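Local structure of F420-dependent alcohol dehydrogenase (Methanoculleus thermophilus, 1RHC) at residues E27-D32 with I320-I325. The protein catalyses the F420-dependent oxidation of secondary alcohols to ketones, using an (alpha/beta)8-barrel fold of the bacterial luciferase family. Residues are numbered along the deposited sequence; the frame is centred on the assembly and turned at random.
Sequences EKVGFD and IFKEVI
F31 and F321 meet at the buried end of this apolar contact, where CZ of F31 lies 3.4 Å from CG of F321, over a face of the F321 ring. The two planes are inclined at 37° with centroids 5.1 Å apart, an oblique pairing that is neither a stack nor edge-to-face. One face of the F31 ring receives the methyl tip of I325: its CD1 stands 4.0 Å from the ring centroid and 12° off the ring normal, a CH-pi contact over the face. An extended side chain (chi2 177°) carries that methyl out to the turn, where CD1 also touches G30 C at 3.7 Å. G30, the first residue after helix 16-29, takes a positive phi in a Schellman motif, a backbone shape that glycine adopts readily.

V29 packs closely too, but at the partly exposed margin. Its CG1, anti to its own backbone nitrogen, rests against the backbone at K322, 3.8 Å from K322 N, and lies 4.0 Å from F321 CB. The looser, solvent side is K322 itself: CG makes its contact with V29, and beyond it the exposed lysine bends at chi3 and chi4.

The pairing thus illustrates how a barrel's outer layer is closed: the C-terminal helix 321-328 packs against the turn leading from helix 16-29 into strand 33-36. Inward, F31 meets Y7 edge-to-face and touches I5 of strand 4-8, while F321 reaches Y230 of strand 224-232 and M290 of helix 287-300.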
# COMPACT_ATOMS: atom_id res chain seq x y z
N GLU A 27 -17.38 1.66 -14.29
CA GLU A 27 -17.57 3.12 -14.27
C GLU A 27 -18.30 3.56 -15.53
O GLU A 27 -19.22 4.40 -15.48
CB GLU A 27 -16.21 3.83 -14.22
CG GLU A 27 -16.37 5.33 -14.33
CD GLU A 27 -15.10 6.08 -13.96
OE1 GLU A 27 -15.13 6.84 -12.97
OE2 GLU A 27 -14.09 5.95 -14.66
N LYS A 28 -17.90 3.00 -16.66
CA LYS A 28 -18.54 3.38 -17.92
C LYS A 28 -20.01 3.01 -17.98
O LYS A 28 -20.82 3.74 -18.54
CB LYS A 28 -17.78 2.74 -19.09
CG LYS A 28 -16.41 3.43 -19.30
CD LYS A 28 -15.57 2.78 -20.41
CE LYS A 28 -14.23 3.52 -20.54
NZ LYS A 28 -13.31 2.89 -21.52
N VAL A 29 -20.36 1.87 -17.41
CA VAL A 29 -21.74 1.38 -17.39
C VAL A 29 -22.62 2.20 -16.46
O VAL A 29 -23.84 2.18 -16.59
CB VAL A 29 -21.74 -0.10 -16.98
CG1 VAL A 29 -23.09 -0.53 -16.47
CG2 VAL A 29 -21.32 -0.92 -18.19
N GLY A 30 -22.01 2.89 -15.50
CA GLY A 30 -22.80 3.73 -14.61
C GLY A 30 -22.75 3.46 -13.12
O GLY A 30 -23.50 4.08 -12.35
N PHE A 31 -21.91 2.54 -12.67
CA PHE A 31 -21.83 2.30 -11.23
C PHE A 31 -21.29 3.55 -10.55
O PHE A 31 -20.49 4.28 -11.13
CB PHE A 31 -20.92 1.11 -10.90
CG PHE A 31 -21.53 -0.22 -11.20
CD1 PHE A 31 -21.45 -0.77 -12.48
CD2 PHE A 31 -22.14 -0.95 -10.19
CE1 PHE A 31 -21.96 -2.04 -12.73
CE2 PHE A 31 -22.66 -2.22 -10.42
CZ PHE A 31 -22.56 -2.78 -11.71
N ASP A 32 -21.75 3.79 -9.32
CA ASP A 32 -21.36 5.00 -8.59
C ASP A 32 -20.03 4.86 -7.89
O ASP A 32 -19.35 5.83 -7.65
CB ASP A 32 -22.39 5.30 -7.49
CG ASP A 32 -23.78 5.57 -8.04
OD1 ASP A 32 -23.89 6.47 -8.89
OD2 ASP A 32 -24.74 4.88 -7.62
N ILE A 320 -24.97 -5.89 -18.26
CA ILE A 320 -26.40 -5.98 -18.00
C ILE A 320 -26.85 -4.91 -17.02
O ILE A 320 -28.03 -4.59 -16.96
CB ILE A 320 -26.78 -7.41 -17.51
CG1 ILE A 320 -28.30 -7.64 -17.65
CG2 ILE A 320 -26.37 -7.62 -16.07
CD1 ILE A 320 -28.78 -7.67 -19.06
N PHE A 321 -25.91 -4.31 -16.27
CA PHE A 321 -26.33 -3.26 -15.34
C PHE A 321 -26.74 -1.96 -16.01
O PHE A 321 -27.29 -1.08 -15.36
CB PHE A 321 -25.29 -3.03 -14.21
CG PHE A 321 -25.47 -4.01 -13.06
CD1 PHE A 321 -25.09 -5.34 -13.19
CD2 PHE A 321 -26.12 -3.62 -11.90
CE1 PHE A 321 -25.36 -6.27 -12.20
CE2 PHE A 321 -26.40 -4.55 -10.89
CZ PHE A 321 -26.03 -5.87 -11.03
N LYS A 322 -26.50 -1.85 -17.32
CA LYS A 322 -27.00 -0.68 -18.05
C LYS A 322 -28.55 -0.72 -17.93
O LYS A 322 -29.21 0.32 -17.96
CB LYS A 322 -26.61 -0.75 -19.53
CG LYS A 322 -25.11 -0.53 -19.80
CD LYS A 322 -24.77 -0.63 -21.30
CE LYS A 322 -25.32 0.55 -22.08
NZ LYS A 322 -24.49 1.80 -21.93
N GLU A 323 -29.11 -1.91 -17.81
CA GLU A 323 -30.56 -2.08 -17.69
C GLU A 323 -31.02 -2.04 -16.22
O GLU A 323 -32.14 -1.62 -15.93
CB GLU A 323 -30.98 -3.42 -18.29
CG GLU A 323 -30.71 -3.55 -19.80
CD GLU A 323 -31.60 -2.64 -20.64
OE1 GLU A 323 -31.37 -2.52 -21.87
OE2 GLU A 323 -32.53 -2.04 -20.09
N VAL A 324 -30.15 -2.46 -15.31
CA VAL A 324 -30.50 -2.54 -13.89
C VAL A 324 -30.43 -1.22 -13.13
O VAL A 324 -31.37 -0.84 -12.42
CB VAL A 324 -29.61 -3.59 -13.16
CG1 VAL A 324 -29.95 -3.63 -11.67
CG2 VAL A 324 -29.83 -4.96 -13.74
N ILE A 325 -29.33 -0.51 -13.30
CA ILE A 325 -29.09 0.71 -12.56
C ILE A 325 -30.20 1.79 -12.60
O ILE A 325 -30.67 2.25 -11.55
CB ILE A 325 -27.70 1.25 -12.94
CG1 ILE A 325 -26.62 0.33 -12.36
CG2 ILE A 325 -27.46 2.56 -12.35
CD1 ILE A 325 -25.18 0.73 -12.75